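Local atomic coordinates of eukaryotic translation initiation factor 4 gamma 5 (PDB entry 6OZU), a protein that probably takes part in initiating translation in Trypanosoma cruzi, its helical MIF4G domain serving, as in other eIF4G proteins, as a platform for partner initiation factors. Residues A[66-71]-A[143-148]; A[46-51]-A[92-97]. All coordinates share one frame; numbering follows the deposited sequence.

Contact 1 (A[66-71]-A[143-148]); sequences YVKLVV and FTHGLV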
loop_
_atom_site.group_PDB
_atom_site.type_symbol
_atom_site.label_atom_id
_atom_site.label_comp_id
_atom_site.label_asym_id
_atom_site.label_seq_id
_atom_site.Cartn_x
_atom_site.Cartn_y
_atom_site.Cartn_z
ATOM N N TYR A 66 -6.336 -8.044 -7.054
ATOM C CA TYR A 66 -4.988 -8.618 -7.072
ATOM C C TYR A 66 -4.591 -8.917 -5.647
ATOM O O TYR A 66 -4.086 -10.007 -5.355
ATOM C CB TYR A 66 -3.953 -7.638 -7.660
ATOM C CG TYR A 66 -4.217 -7.166 -9.066
ATOM C CD1 TYR A 66 -4.906 -7.964 -9.976
ATOM C CD2 TYR A 66 -3.751 -5.934 -9.503
ATOM C CE1 TYR A 66 -5.134 -7.540 -11.283
ATOM C CE2 TYR A 66 -4.019 -5.475 -10.791
ATOM C CZ TYR A 66 -4.693 -6.291 -11.686
ATOM O OH TYR A 66 -4.933 -5.855 -12.966
ATOM N N VAL A 67 -4.834 -7.933 -4.764
ATOM C CA VAL A 67 -4.558 -7.969 -3.336
ATOM C C VAL A 67 -5.436 -9.053 -2.661
ATOM O O VAL A 67 -4.932 -9.785 -1.811
ATOM C CB VAL A 67 -4.674 -6.532 -2.747
ATOM C CG1 VAL A 67 -4.764 -6.537 -1.244
ATOM C CG2 VAL A 67 -3.499 -5.665 -3.182
ATOM N N LYS A 68 -6.701 -9.232 -3.119
ATOM C CA LYS A 68 -7.608 -10.278 -2.614
ATOM C C LYS A 68 -7.175 -11.701 -3.025
ATOM O O LYS A 68 -7.534 -12.669 -2.344
ATOM C CB LYS A 68 -9.056 -10.006 -3.030
ATOM C CG LYS A 68 -9.751 -8.995 -2.134
ATOM C CD LYS A 68 -11.154 -8.668 -2.624
ATOM C CE LYS A 68 -11.732 -7.481 -1.914
ATOM N NZ LYS A 68 -10.993 -6.239 -2.226
ATOM N N LEU A 69 -6.402 -11.817 -4.131
ATOM C CA LEU A 69 -5.867 -13.083 -4.641
ATOM C C LEU A 69 -4.686 -13.505 -3.778
ATOM O O LEU A 69 -4.517 -14.693 -3.525
ATOM C CB LEU A 69 -5.448 -12.972 -6.123
ATOM C CG LEU A 69 -6.571 -12.952 -7.173
ATOM C CD1 LEU A 69 -6.029 -12.587 -8.540
ATOM C CD2 LEU A 69 -7.317 -14.290 -7.241
ATOM N N VAL A 70 -3.892 -12.521 -3.300
ATOM C CA VAL A 70 -2.731 -12.716 -2.428
ATOM C C VAL A 70 -3.213 -13.183 -1.039
ATOM O O VAL A 70 -2.608 -14.090 -0.467
ATOM C CB VAL A 70 -1.809 -11.461 -2.380
ATOM C CG1 VAL A 70 -0.640 -11.664 -1.410
ATOM C CG2 VAL A 70 -1.286 -11.112 -3.774
ATOM N N VAL A 71 -4.333 -12.605 -0.536
ATOM C CA VAL A 71 -4.956 -12.995 0.745
ATOM C C VAL A 71 -5.405 -14.463 0.636
ATOM O O VAL A 71 -5.151 -15.255 1.548
ATOM C CB VAL A 71 -6.143 -12.069 1.152
ATOM C CG1 VAL A 71 -6.834 -12.569 2.426
ATOM C CG2 VAL A 71 -5.680 -10.634 1.331
ATOM N N PHE A 143 -2.506 -2.737 3.216
ATOM C CA PHE A 143 -2.807 -2.467 4.626
ATOM C C PHE A 143 -4.226 -2.881 5.051
ATOM O O PHE A 143 -4.380 -3.543 6.068
ATOM C CB PHE A 143 -2.528 -0.996 4.974
ATOM C CG PHE A 143 -2.611 -0.698 6.440
ATOM C CD1 PHE A 143 -1.709 -1.274 7.334
ATOM C CD2 PHE A 143 -3.616 0.128 6.940
ATOM C CE1 PHE A 143 -1.783 -1.000 8.689
ATOM C CE2 PHE A 143 -3.701 0.389 8.300
ATOM C CZ PHE A 143 -2.775 -0.171 9.164
ATOM N N THR A 144 -5.244 -2.522 4.269
ATOM C CA THR A 144 -6.647 -2.867 4.541
ATOM C C THR A 144 -6.921 -4.386 4.436
ATOM O O THR A 144 -7.897 -4.878 5.007
ATOM C CB THR A 144 -7.581 -2.037 3.660
ATOM O OG1 THR A 144 -7.259 -2.277 2.299
ATOM C CG2 THR A 144 -7.511 -0.531 3.960
ATOM N N HIS A 145 -6.037 -5.125 3.730
ATOM C CA HIS A 145 -6.110 -6.577 3.543
ATOM C C HIS A 145 -5.090 -7.346 4.414
ATOM O O HIS A 145 -4.929 -8.553 4.245
ATOM C CB HIS A 145 -5.980 -6.924 2.058
ATOM C CG HIS A 145 -7.119 -6.437 1.222
ATOM N ND1 HIS A 145 -7.437 -5.092 1.141
ATOM C CD2 HIS A 145 -7.948 -7.126 0.405
ATOM C CE1 HIS A 145 -8.471 -5.011 0.314
ATOM N NE2 HIS A 145 -8.806 -6.202 -0.167
ATOM N N GLY A 146 -4.446 -6.633 5.348
ATOM C CA GLY A 146 -3.479 -7.155 6.311
ATOM C C GLY A 146 -2.218 -7.775 5.740
ATOM O O GLY A 146 -1.590 -8.610 6.393
ATOM N N LEU A 147 -1.829 -7.352 4.528
ATOM C CA LEU A 147 -0.667 -7.870 3.790
ATOM C C LEU A 147 0.641 -7.086 3.981
ATOM O O LEU A 147 1.665 -7.518 3.465
ATOM C CB LEU A 147 -1.002 -7.975 2.280
ATOM C CG LEU A 147 -2.058 -8.981 1.901
ATOM C CD1 LEU A 147 -2.389 -8.870 0.441
ATOM C CD2 LEU A 147 -1.622 -10.405 2.272
ATOM N N VAL A 148 0.614 -5.947 4.667
ATOM C CA VAL A 148 1.791 -5.123 4.919
ATOM C C VAL A 148 1.829 -4.788 6.404
ATOM O O VAL A 148 0.774 -4.567 7.030
ATOM C CB VAL A 148 1.890 -3.875 3.994
ATOM C CG1 VAL A 148 0.874 -2.794 4.356
ATOM C CG2 VAL A 148 3.293 -3.305 3.995
#
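Lys68 and His145 make the polar part of the contact. Lys68 NZ donates to His145 NE2 over 3.0 Å and lies only 3° out of the imidazole plane, so the ammonium group meets the ring at its edge. The lysine chain runs extended and bends at its last torsion (chi4 66°), which turns NZ in toward NE2 at the ring edge, while its CG also rests at the edge. On the far side of the imidazole, ND1 and Thr144 OG1 are hydrogen-bonded at 3.0 Å; a bond at each nitrogen probably limits rotation of the ring.

Over one face of the same ring sits Val67 CG1, a CH-pi contact 3.7 Å from the centroid and 26° off the normal.

The apolar part centres on Leu147, whose CD1 reaches Val67 CG1 at 3.7 Å and both Val70 CG1 and Val71 CG2 at 3.8 Å. Between helix 118-144 and this leucine the chain turns through Gly146, the C-prime residue of a Schellman motif with positive phi, which closes the helix and brings Leu147 back against helix 63-76.

NE2 is the acceptor for Lys68, consistent with a neutral imidazole protonated at ND1.

Contact 2 (A[46-51]-A[92-97]); sequences VIQVIF and IRQCQR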
loop_
_atom_site.group_PDB
_atom_site.type_symbol
_atom_site.label_atom_id
_atom_site.label_comp_id
_atom_site.label_asym_id
_atom_site.label_seq_id
_atom_site.Cartn_x
_atom_site.Cartn_y
_atom_site.Cartn_z
ATOM N N VAL A 46 6.011 -15.127 -8.772
ATOM C CA VAL A 46 4.557 -14.959 -8.632
ATOM C C VAL A 46 4.253 -13.690 -7.832
ATOM O O VAL A 46 3.383 -12.908 -8.222
ATOM C CB VAL A 46 3.871 -16.211 -8.006
ATOM C CG1 VAL A 46 2.397 -15.940 -7.671
ATOM C CG2 VAL A 46 3.997 -17.421 -8.922
ATOM N N ILE A 47 4.983 -13.486 -6.721
ATOM C CA ILE A 47 4.791 -12.333 -5.843
ATOM C C ILE A 47 5.252 -11.059 -6.563
ATOM O O ILE A 47 4.518 -10.078 -6.530
ATOM C CB ILE A 47 5.411 -12.561 -4.424
ATOM C CG1 ILE A 47 4.849 -13.837 -3.756
ATOM C CG2 ILE A 47 5.260 -11.337 -3.502
ATOM C CD1 ILE A 47 3.312 -13.963 -3.666
ATOM N N GLN A 48 6.406 -11.117 -7.282
ATOM C CA GLN A 48 6.975 -10.011 -8.063
ATOM C C GLN A 48 5.990 -9.566 -9.164
ATOM O O GLN A 48 5.762 -8.370 -9.324
ATOM C CB GLN A 48 8.344 -10.423 -8.658
ATOM C CG GLN A 48 9.069 -9.334 -9.467
ATOM C CD GLN A 48 10.205 -8.656 -8.721
ATOM O OE1 GLN A 48 11.089 -9.305 -8.144
ATOM N NE2 GLN A 48 10.218 -7.327 -8.739
ATOM N N VAL A 49 5.377 -10.530 -9.875
ATOM C CA VAL A 49 4.401 -10.302 -10.948
ATOM C C VAL A 49 3.178 -9.535 -10.441
ATOM O O VAL A 49 2.816 -8.511 -11.026
ATOM C CB VAL A 49 4.036 -11.635 -11.679
ATOM C CG1 VAL A 49 2.720 -11.532 -12.458
ATOM C CG2 VAL A 49 5.158 -12.057 -12.600
ATOM N N ILE A 50 2.555 -10.021 -9.353
ATOM C CA ILE A 50 1.373 -9.385 -8.770
ATOM C C ILE A 50 1.721 -7.965 -8.277
ATOM O O ILE A 50 0.970 -7.026 -8.561
ATOM C CB ILE A 50 0.730 -10.284 -7.666
ATOM C CG1 ILE A 50 0.366 -11.696 -8.221
ATOM C CG2 ILE A 50 -0.489 -9.588 -7.027
ATOM C CD1 ILE A 50 0.083 -12.765 -7.210
ATOM N N PHE A 51 2.881 -7.802 -7.590
ATOM C CA PHE A 51 3.334 -6.511 -7.065
ATOM C C PHE A 51 3.638 -5.464 -8.174
ATOM O O PHE A 51 3.356 -4.280 -7.968
ATOM C CB PHE A 51 4.504 -6.689 -6.096
ATOM C CG PHE A 51 4.092 -6.889 -4.649
ATOM C CD1 PHE A 51 3.313 -7.978 -4.270
ATOM C CD2 PHE A 51 4.525 -6.014 -3.660
ATOM C CE1 PHE A 51 2.927 -8.153 -2.940
ATOM C CE2 PHE A 51 4.161 -6.207 -2.323
ATOM C CZ PHE A 51 3.366 -7.273 -1.973
ATOM N N ILE A 92 7.019 -9.683 2.397
ATOM C CA ILE A 92 7.821 -8.752 3.223
ATOM C C ILE A 92 8.924 -8.094 2.382
ATOM O O ILE A 92 8.984 -6.867 2.323
ATOM C CB ILE A 92 8.391 -9.436 4.502
ATOM C CG1 ILE A 92 7.270 -9.737 5.520
ATOM C CG2 ILE A 92 9.521 -8.613 5.141
ATOM C CD1 ILE A 92 7.628 -10.775 6.605
ATOM N N ARG A 93 9.736 -8.905 1.702
ATOM C CA ARG A 93 10.831 -8.467 0.832
ATOM C C ARG A 93 10.337 -7.616 -0.341
ATOM O O ARG A 93 10.941 -6.585 -0.643
ATOM C CB ARG A 93 11.670 -9.670 0.323
ATOM C CG ARG A 93 12.583 -10.262 1.375
ATOM C CD ARG A 93 13.538 -11.335 0.835
ATOM N NE ARG A 93 13.188 -12.676 1.319
ATOM C CZ ARG A 93 12.586 -13.614 0.585
ATOM N NH1 ARG A 93 12.305 -13.389 -0.698
ATOM N NH2 ARG A 93 12.275 -14.787 1.122
ATOM N N GLN A 94 9.262 -8.054 -1.020
ATOM C CA GLN A 94 8.724 -7.310 -2.159
ATOM C C GLN A 94 8.065 -5.976 -1.729
ATOM O O GLN A 94 8.118 -5.029 -2.511
ATOM C CB GLN A 94 7.802 -8.181 -3.031
ATOM C CG GLN A 94 7.616 -7.701 -4.488
ATOM C CD GLN A 94 8.873 -7.542 -5.309
ATOM O OE1 GLN A 94 9.104 -6.498 -5.929
ATOM N NE2 GLN A 94 9.700 -8.569 -5.355
ATOM N N CYS A 95 7.548 -5.872 -0.477
ATOM C CA CYS A 95 6.986 -4.623 0.104
ATOM C C CYS A 95 8.137 -3.669 0.335
ATOM O O CYS A 95 8.037 -2.484 0.062
ATOM C CB CYS A 95 6.269 -4.901 1.422
ATOM S SG CYS A 95 4.568 -5.469 1.243
ATOM N N GLN A 96 9.225 -4.202 0.885
ATOM C CA GLN A 96 10.437 -3.453 1.169
ATOM C C GLN A 96 10.978 -2.853 -0.125
ATOM O O GLN A 96 11.208 -1.650 -0.158
ATOM C CB GLN A 96 11.468 -4.335 1.871
ATOM C CG GLN A 96 12.525 -3.565 2.634
ATOM C CD GLN A 96 13.605 -4.538 2.993
ATOM O OE1 GLN A 96 14.534 -4.782 2.209
ATOM N NE2 GLN A 96 13.460 -5.172 4.157
ATOM N N ARG A 97 11.050 -3.650 -1.214
ATOM C CA ARG A 97 11.567 -3.197 -2.493
ATOM C C ARG A 97 10.682 -2.136 -3.142
ATOM O O ARG A 97 11.182 -1.084 -3.535
ATOM C CB ARG A 97 11.857 -4.371 -3.432
ATOM C CG ARG A 97 12.707 -3.939 -4.620
ATOM C CD ARG A 97 12.820 -5.003 -5.701
ATOM N NE ARG A 97 12.848 -4.442 -7.060
ATOM C CZ ARG A 97 13.892 -3.831 -7.616
ATOM N NH1 ARG A 97 13.812 -3.364 -8.855
ATOM N NH2 ARG A 97 15.031 -3.698 -6.943
#
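Phe51 and Gln94 account for most of the apolar contact. Gln94 CB stands over one face of the phenyl ring, offset toward the rim, in a CH-pi contact 4.2 Å from the centroid; Gln94 CG is 3.6 Å from Phe51 CD2. The aliphatic part of the glutamine therefore does the touching, its amide plane steeply inclined to the ring. Ile47 CG2 adds a looser approach to Gln94 CB at 4.1 Å.

At the ring edge a second kind of contact appears: Cys95 SG is 3.7 Å from Phe51 CE2 and lies 85° off the ring normal, a sulfur-aromatic contact in the plane of the ring.

These residues join helix 40-53 to helix 82-112 within the all-helical MIF4G domain. The axes of the two segments point the same general way but are inclined by 38°, and approach to 10.2 Å. Phe138, on helix 118-144, packs edge-to-face with Phe51.

The two amides meet on the side where Gln48 is partly exposed. With CG anti to the backbone N and a bend at chi2, Gln94 brings its amide beside that of Gln48. Gln48 OE1 and Gln94 NE2 are 3.2 Å apart, and the two amide planes are inclined by 66°.

The centres of contacts 1 and 2 lie about 12 Å apart, and the four segments alternate along the chain: 46-51, 66-71, 92-97, then 143-148. Helices 40-53, 63-76 and 82-112 are consecutive, and helix 118-144 follows; at their closest ends the segments of contact 2 are 41 residues apart and those of contact 1 are 72. The two also touch directly. Val70 CG2 packs on Ile50 CG2 at 3.7 Å, joining the first segments, while Val148 CG2 meets Cys95 SG at 3.7 Å, joining the second ones. The two contacts thus adjoin, contact 2 being the more buried, consistent with the compact helical-repeat build of MIF4G domains.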